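Local coordinates for protein aminopeptidase (Aneurinibacillus sp. AM-1, PDB 5IB9) that probably removes amino-terminal residues from peptides as a zinc-dependent aminopeptidase carrying a protease-associated domain, and is bound here to an inhibitor, at residues M313-T324 against H352-I362. Sequence-based numbering, arbitrary orientation.
Sequences MYTIDGKKNRVT and HALGIPAALFI. With BES (2-(3-amino-2-hydroxy-4-phenyl-butyrylamino)-4-methyl-pentanoic acid), chain H.
The CB atom of Ala359 is a small bump in a hollow made by Val323 CG1, Thr324 CG2 and Thr315 CG2. Val323 CG1 is the nearest wall, 3.6 Å from that CB. Val323 CG1 also meets the Phe361 ring at its edge, near CE2 and in the ring plane. Met313 lies alongside this ring, with SD 4.5 Å from the Phe361 ring centroid in an oblique Met-aromatic contact. Its CG, anti to the carbonyl carbon (chi1 -60°), comes 3.6 Å from Phe361 CE1. Strands 310-315 and 358-364 run antiparallel in the M28 peptidase domain, and Tyr314 and Leu360 form a hydrogen-bonded pair. Ile362 CG2 packs 3.5 Å from Tyr314 CD2, while Ile362 CD1 touches the inhibitor's phenyl group. Asn321 is the N-cap of helix 322-334. Its OD1 accepts from Thr324 N and weakly from Val323 N, and Thr324 OG1 accepts from Asn321 N, a capping box. Asn321 ND2 donates to Ala358 O at 3.0 Å, from above the carbonyl plane. An alanine here would probably leave Val323 N and Thr324 N without their side-chain acceptor and Ala358 O without the ND2 donor. Water 1 links Ala358 O to Ile316 N. Ile316 CB sits over the centre of the His352 ring. Asp317 OD1 meets that ring's edge, 3.4 Å from His352 CE1.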
ATOM      1  N   MET A 313       5.682 -25.675 -14.098  1.00 12.12           N
ATOM      2  CA  MET A 313       6.136 -24.429 -13.423  1.00 11.74           C
ATOM      3  C   MET A 313       5.725 -23.250 -14.285  1.00 13.56           C
ATOM      4  O   MET A 313       6.076 -23.229 -15.436  1.00 16.30           O
ATOM      5  CB  MET A 313       7.631 -24.426 -13.387  1.00 11.37           C
ATOM      6  CG  MET A 313       8.201 -25.603 -12.635  1.00 11.20           C
ATOM      7  SD  MET A 313      10.007 -25.707 -12.559  1.00 13.28           S
ATOM      8  CE  MET A 313      10.407 -26.018 -14.320  1.00 15.72           C
ATOM      9  N   TYR A 314       5.073 -22.224 -13.727  1.00 10.91           N
ATOM     10  CA  TYR A 314       4.685 -21.081 -14.527  1.00 12.25           C
ATOM     11  C   TYR A 314       5.458 -19.846 -14.090  1.00 12.10           C
ATOM     12  O   TYR A 314       5.616 -19.541 -12.903  1.00 13.32           O
ATOM     13  CB  TYR A 314       3.220 -20.769 -14.320  1.00 13.67           C
ATOM     14  CG  TYR A 314       2.248 -21.654 -15.085  1.00 14.27           C
ATOM     15  CD1 TYR A 314       2.421 -21.918 -16.421  1.00 12.30           C
ATOM     16  CD2 TYR A 314       1.203 -22.231 -14.415  1.00 15.16           C
ATOM     17  CE1 TYR A 314       1.482 -22.780 -17.101  1.00 19.16           C
ATOM     18  CE2 TYR A 314       0.236 -23.111 -15.094  1.00 17.36           C
ATOM     19  CZ  TYR A 314       0.406 -23.307 -16.423  1.00 18.25           C
ATOM     20  OH  TYR A 314      -0.462 -24.168 -17.110  1.00 20.10           O
ATOM     21  N   THR A 315       5.943 -19.070 -15.078  1.00 12.98           N
ATOM     22  CA  THR A 315       6.565 -17.833 -14.797  1.00 11.54           C
ATOM     23  C   THR A 315       5.739 -16.683 -15.452  1.00 11.80           C
ATOM     24  O   THR A 315       5.011 -16.928 -16.459  1.00 12.81           O
ATOM     25  CB  THR A 315       8.039 -17.722 -15.237  1.00 12.17           C
ATOM     26  OG1 THR A 315       8.020 -17.804 -16.680  1.00 13.51           O
ATOM     27  CG2 THR A 315       8.833 -18.910 -14.677  1.00 14.49           C
ATOM     28  N   ILE A 316       5.878 -15.478 -14.941  1.00 13.29           N
ATOM     29  CA  ILE A 316       5.023 -14.352 -15.454  1.00 13.71           C
ATOM     30  C   ILE A 316       5.355 -14.034 -16.899  1.00 14.84           C
ATOM     31  O   ILE A 316       4.370 -13.752 -17.623  1.00 17.65           O
ATOM     32  CB  ILE A 316       5.315 -13.101 -14.567  1.00 13.52           C
ATOM     33  CG1 ILE A 316       4.896 -13.362 -13.088  1.00 18.05           C
ATOM     34  CG2 ILE A 316       4.622 -11.848 -15.114  1.00 13.55           C
ATOM     35  CD1 ILE A 316       3.512 -13.919 -12.864  1.00 16.82           C
ATOM     36  N   ASP A 317       6.663 -14.037 -17.230  1.00 15.79           N
ATOM     37  CA  ASP A 317       7.095 -13.712 -18.594  1.00 17.24           C
ATOM     38  C   ASP A 317       7.266 -14.933 -19.477  1.00 19.52           C
ATOM     39  O   ASP A 317       7.742 -14.779 -20.603  1.00 19.76           O
ATOM     40  CB  ASP A 317       8.345 -12.832 -18.530  1.00 19.44           C
ATOM     41  CG  ASP A 317       9.431 -13.411 -17.666  1.00 22.71           C
ATOM     42  OD1 ASP A 317      10.425 -12.655 -17.395  1.00 27.28           O
ATOM     43  OD2 ASP A 317       9.340 -14.613 -17.248  1.00 20.46           O
ATOM     44  N   GLY A 318       6.921 -16.146 -19.031  1.00 17.65           N
ATOM     45  CA  GLY A 318       7.200 -17.354 -19.850  1.00 18.75           C
ATOM     46  C   GLY A 318       8.665 -17.616 -20.157  1.00 19.76           C
ATOM     47  O   GLY A 318       8.955 -18.402 -21.076  1.00 21.59           O
ATOM     48  N   LYS A 319       9.575 -17.053 -19.351  1.00 17.99           N
ATOM     49  CA  LYS A 319      10.997 -17.280 -19.514  1.00 19.02           C
ATOM     50  C   LYS A 319      11.429 -18.154 -18.357  1.00 19.05           C
ATOM     51  O   LYS A 319      10.791 -18.105 -17.255  1.00 18.34           O
ATOM     52  CB  LYS A 319      11.782 -16.002 -19.435  1.00 20.38           C
ATOM     53  CG  LYS A 319      11.524 -15.082 -20.644  1.00 27.08           C
ATOM     54  CD  LYS A 319      12.702 -14.111 -20.764  1.00 35.91           C
ATOM     55  CE  LYS A 319      12.628 -12.936 -19.795  1.00 42.21           C
ATOM     56  NZ  LYS A 319      12.005 -11.698 -20.432  1.00 46.29           N
ATOM     57  N   LYS A 320      12.475 -18.900 -18.640  1.00 14.23           N
ATOM     58  CA  LYS A 320      13.174 -19.646 -17.552  1.00 15.48           C
ATOM     59  C   LYS A 320      13.863 -18.741 -16.542  1.00 15.53           C
ATOM     60  O   LYS A 320      14.363 -17.654 -16.910  1.00 15.79           O
ATOM     61  CB  LYS A 320      14.242 -20.584 -18.100  1.00 15.96           C
ATOM     62  CG  LYS A 320      13.680 -21.607 -19.035  1.00 16.40           C
ATOM     63  CD  LYS A 320      14.855 -22.489 -19.519  1.00 16.21           C
ATOM     64  CE  LYS A 320      14.229 -23.709 -20.266  1.00 18.25           C
ATOM     65  NZ  LYS A 320      15.290 -24.172 -21.208  1.00 24.04           N
ATOM     66  N   ASN A 321      13.944 -19.158 -15.272  1.00 12.64           N
ATOM     67  CA  ASN A 321      14.735 -18.384 -14.315  1.00 14.13           C
ATOM     68  C   ASN A 321      15.354 -19.315 -13.302  1.00 13.76           C
ATOM     69  O   ASN A 321      15.277 -20.541 -13.475  1.00 11.79           O
ATOM     70  CB  ASN A 321      13.920 -17.283 -13.633  1.00 13.27           C
ATOM     71  CG  ASN A 321      12.696 -17.826 -12.920  1.00 12.67           C
ATOM     72  OD1 ASN A 321      12.818 -18.836 -12.246  1.00 12.46           O
ATOM     73  ND2 ASN A 321      11.513 -17.170 -13.066  1.00 11.79           N
ATOM     74  N   ARG A 322      16.025 -18.822 -12.284  1.00 12.07           N
ATOM     75  CA  ARG A 322      16.706 -19.725 -11.376  1.00 12.67           C
ATOM     76  C   ARG A 322      15.738 -20.698 -10.679  1.00 12.49           C
ATOM     77  O   ARG A 322      16.078 -21.808 -10.421  1.00 12.20           O
ATOM     78  CB  ARG A 322      17.500 -18.917 -10.368  1.00 11.75           C
ATOM     79  CG  ARG A 322      18.300 -19.816  -9.328  1.00 14.18           C
ATOM     80  CD  ARG A 322      19.029 -19.035  -8.281  1.00 15.60           C
ATOM     81  NE  ARG A 322      20.050 -18.185  -8.859  1.00 14.58           N
ATOM     82  CZ  ARG A 322      19.960 -16.890  -8.954  1.00 15.22           C
ATOM     83  NH1 ARG A 322      18.912 -16.234  -8.528  1.00 15.26           N
ATOM     84  NH2 ARG A 322      20.929 -16.260  -9.513  1.00 20.88           N
ATOM     85  N   VAL A 323      14.522 -20.237 -10.426  1.00 10.30           N
ATOM     86  CA  VAL A 323      13.589 -21.155  -9.721  1.00  9.36           C
ATOM     87  C   VAL A 323      13.187 -22.291 -10.699  1.00 10.74           C
ATOM     88  O   VAL A 323      13.075 -23.463 -10.284  1.00 10.97           O
ATOM     89  CB  VAL A 323      12.332 -20.362  -9.278  1.00 10.02           C
ATOM     90  CG1 VAL A 323      11.234 -21.305  -8.686  1.00 10.47           C
ATOM     91  CG2 VAL A 323      12.705 -19.399  -8.184  1.00 10.95           C
ATOM     92  N   THR A 324      12.871 -21.971 -11.950  1.00  9.02           N
ATOM     93  CA  THR A 324      12.511 -23.060 -12.871  1.00 11.11           C
ATOM     94  C   THR A 324      13.738 -23.930 -13.152  1.00 10.86           C
ATOM     95  O   THR A 324      13.568 -25.177 -13.355  1.00 10.69           O
ATOM     96  CB  THR A 324      11.851 -22.648 -14.189  1.00 10.96           C
ATOM     97  OG1 THR A 324      12.812 -21.871 -14.962  1.00 11.35           O
ATOM     98  CG2 THR A 324      10.614 -21.825 -13.898  1.00 13.49           C
ATOM     99  N   HIS A 352       7.956 -11.478  -8.848  1.00 11.71           N
ATOM    100  CA  HIS A 352       8.424 -11.120 -10.180  1.00 13.84           C
ATOM    101  C   HIS A 352       8.409  -9.583 -10.359  1.00 14.33           C
ATOM    102  O   HIS A 352       9.356  -9.035 -10.981  1.00 15.28           O
ATOM    103  CB  HIS A 352       7.545 -11.818 -11.171  1.00 13.47           C
ATOM    104  CG  HIS A 352       7.896 -11.457 -12.557  1.00 17.47           C
ATOM    105  ND1 HIS A 352       8.845 -12.163 -13.262  1.00 22.60           N
ATOM    106  CD2 HIS A 352       7.406 -10.496 -13.370  1.00 18.94           C
ATOM    107  CE1 HIS A 352       8.953 -11.628 -14.474  1.00 22.12           C
ATOM    108  NE2 HIS A 352       8.163 -10.569 -14.532  1.00 22.76           N
ATOM    109  N   ALA A 353       7.484  -8.910  -9.755  1.00 13.36           N
ATOM    110  CA  ALA A 353       7.320  -7.467  -9.963  1.00 13.60           C
ATOM    111  C   ALA A 353       8.526  -6.771  -9.377  1.00 14.97           C
ATOM    112  O   ALA A 353       8.887  -5.665  -9.815  1.00 17.22           O
ATOM    113  CB  ALA A 353       6.097  -7.005  -9.286  1.00 15.00           C
ATOM    114  N   LEU A 354       9.212  -7.351  -8.389  1.00 14.01           N
ATOM    115  CA  LEU A 354      10.447  -6.774  -7.826  1.00 14.52           C
ATOM    116  C   LEU A 354      11.726  -7.194  -8.518  1.00 14.68           C
ATOM    117  O   LEU A 354      12.792  -6.808  -8.039  1.00 15.88           O
ATOM    118  CB  LEU A 354      10.490  -7.146  -6.346  1.00 15.54           C
ATOM    119  CG  LEU A 354       9.417  -6.523  -5.449  1.00 19.12           C
ATOM    120  CD1 LEU A 354       9.812  -6.947  -4.034  1.00 19.23           C
ATOM    121  CD2 LEU A 354       9.437  -4.997  -5.554  1.00 24.05           C
ATOM    122  N   GLY A 355      11.629  -7.987  -9.609  1.00 13.82           N
ATOM    123  CA  GLY A 355      12.871  -8.515 -10.179  1.00 14.30           C
ATOM    124  C   GLY A 355      13.351  -9.826  -9.599  1.00 14.73           C
ATOM    125  O   GLY A 355      14.401 -10.301  -9.984  1.00 16.74           O
ATOM    126  N   ILE A 356      12.583 -10.435  -8.666  1.00 13.34           N
ATOM    127  CA  ILE A 356      13.088 -11.640  -8.020  1.00 12.31           C
ATOM    128  C   ILE A 356      12.653 -12.830  -8.891  1.00 11.52           C
ATOM    129  O   ILE A 356      11.519 -12.885  -9.327  1.00 13.41           O
ATOM    130  CB  ILE A 356      12.394 -11.746  -6.688  1.00 12.02           C
ATOM    131  CG1 ILE A 356      12.867 -10.626  -5.757  1.00 13.07           C
ATOM    132  CG2 ILE A 356      12.723 -13.144  -6.010  1.00 13.92           C
ATOM    133  CD1 ILE A 356      12.107 -10.484  -4.386  1.00 14.34           C
ATOM    134  N   PRO A 357      13.593 -13.755  -9.163  1.00 11.46           N
ATOM    135  CA  PRO A 357      13.185 -14.973  -9.932  1.00 11.08           C
ATOM    136  C   PRO A 357      12.027 -15.723  -9.229  1.00  9.61           C
ATOM    137  O   PRO A 357      12.171 -15.972  -8.031  1.00  8.53           O
ATOM    138  CB  PRO A 357      14.487 -15.839  -9.990  1.00 11.51           C
ATOM    139  CG  PRO A 357      15.670 -14.865  -9.685  1.00 15.49           C
ATOM    140  CD  PRO A 357      14.990 -13.837  -8.692  1.00 13.36           C
ATOM    141  N   ALA A 358      10.935 -16.083  -9.859  1.00 10.75           N
ATOM    142  CA  ALA A 358       9.795 -16.593  -9.112  1.00 10.10           C
ATOM    143  C   ALA A 358       9.096 -17.544 -10.042  1.00 10.50           C
ATOM    144  O   ALA A 358       9.090 -17.309 -11.305  1.00 11.54           O
ATOM    145  CB  ALA A 358       8.817 -15.419  -8.705  1.00 12.37           C
ATOM    146  N   ALA A 359       8.466 -18.597  -9.524  1.00  9.57           N
ATOM    147  CA  ALA A 359       7.648 -19.459 -10.352  1.00  9.51           C
ATOM    148  C   ALA A 359       6.570 -20.063  -9.486  1.00 10.64           C
ATOM    149  O   ALA A 359       6.832 -20.367  -8.263  1.00 10.13           O
ATOM    150  CB  ALA A 359       8.547 -20.627 -10.912  1.00 11.30           C
ATOM    151  N   LEU A 360       5.461 -20.373 -10.118  1.00 10.76           N
ATOM    152  CA  LEU A 360       4.304 -21.095  -9.534  1.00  9.45           C
ATOM    153  C   LEU A 360       4.426 -22.532  -9.913  1.00 11.39           C
ATOM    154  O   LEU A 360       4.619 -22.907 -11.112  1.00 12.58           O
ATOM    155  CB  LEU A 360       3.053 -20.459 -10.118  1.00 11.86           C
ATOM    156  CG  LEU A 360       1.811 -21.324  -9.930  1.00 11.87           C
ATOM    157  CD1 LEU A 360       1.400 -21.565  -8.425  1.00 13.15           C
ATOM    158  CD2 LEU A 360       0.568 -20.652 -10.694  1.00 11.32           C
ATOM    159  N   PHE A 361       4.287 -23.367  -8.911  1.00 10.02           N
ATOM    160  CA  PHE A 361       4.165 -24.878  -9.058  1.00 10.53           C
ATOM    161  C   PHE A 361       2.720 -25.282  -8.852  1.00 11.73           C
ATOM    162  O   PHE A 361       2.149 -24.921  -7.812  1.00 11.52           O
ATOM    163  CB  PHE A 361       5.078 -25.615  -8.026  1.00 10.05           C
ATOM    164  CG  PHE A 361       6.548 -25.367  -8.276  1.00  9.76           C
ATOM    165  CD1 PHE A 361       7.306 -26.367  -8.857  1.00 11.73           C
ATOM    166  CD2 PHE A 361       7.156 -24.143  -7.992  1.00  9.75           C
ATOM    167  CE1 PHE A 361       8.683 -26.192  -9.158  1.00 12.33           C
ATOM    168  CE2 PHE A 361       8.559 -23.959  -8.299  1.00 12.10           C
ATOM    169  CZ  PHE A 361       9.287 -24.953  -8.894  1.00 11.24           C
ATOM    170  N   ILE A 362       2.128 -25.934  -9.870  1.00 10.90           N
ATOM    171  CA  ILE A 362       0.652 -26.215  -9.897  1.00 10.71           C
ATOM    172  C   ILE A 362       0.468 -27.397 -10.813  1.00 12.05           C
ATOM    173  O   ILE A 362       1.314 -27.641 -11.709  1.00 12.20           O
ATOM    174  CB  ILE A 362      -0.064 -25.007 -10.470  1.00 11.78           C
ATOM    175  CG1 ILE A 362      -1.594 -25.248 -10.480  1.00 14.20           C
ATOM    176  CG2 ILE A 362       0.486 -24.540 -11.828  1.00 12.81           C
ATOM    177  CD1 ILE A 362      -2.391 -23.881 -10.603  1.00 15.81           C
TER
HETATM  178  N2  BES H1007      -4.786 -20.767  -7.882  1.00 29.66           N
HETATM  179  C1  BES H1007      -5.461 -19.655  -8.551  1.00 27.97           C
HETATM  180  C6  BES H1007      -4.683 -19.321  -9.822  1.00 33.25           C
HETATM  181  C7  BES H1007      -4.720 -20.314 -10.979  1.00 35.98           C
HETATM  182  C8  BES H1007      -5.886 -21.035 -11.338  1.00 34.28           C
HETATM  183  C12 BES H1007      -3.540 -20.478 -11.738  1.00 37.64           C
HETATM  184  C9  BES H1007      -5.851 -21.907 -12.447  1.00 36.77           C
HETATM  185  C11 BES H1007      -3.504 -21.363 -12.852  1.00 37.15           C
HETATM  186  C10 BES H1007      -4.665 -22.076 -13.191  1.00 38.14           C
HETATM  187  C2  BES H1007      -5.541 -18.447  -7.610  1.00 30.12           C
HETATM  188  O2  BES H1007      -5.991 -19.065  -6.406  1.00 16.18           O
HETATM  189  C3  BES H1007      -6.605 -17.570  -8.176  1.00 31.36           C
HETATM  190  O3  BES H1007      -7.754 -17.997  -8.184  1.00 33.29           O
HETATM  191  N1  BES H1007      -6.237 -16.454  -8.704  1.00 31.73           N
HETATM  192  C4  BES H1007      -7.241 -15.600  -9.346  1.00 32.45           C
HETATM  193  C13 BES H1007      -6.432 -14.407  -9.824  1.00 32.18           C
HETATM  194  C14 BES H1007      -5.783 -13.591  -8.702  1.00 36.21           C
HETATM  195  C15 BES H1007      -5.156 -12.401  -9.418  1.00 33.67           C
HETATM  196  C16 BES H1007      -6.730 -13.172  -7.576  1.00 31.23           C
HETATM  197  C5  BES H1007      -7.826 -16.201 -10.618  1.00 38.43           C
HETATM  198  O1  BES H1007      -8.911 -15.731 -11.069  1.00 42.14           O
HETATM  199  O4  BES H1007      -7.266 -17.127 -11.234  1.00 34.51           O
HETATM  200  O   HOH W   1       7.884 -15.274 -12.715  1.00 15.75           O
HETATM  201  O   HOH W   2       9.027  -9.607 -16.873  1.00 39.24           O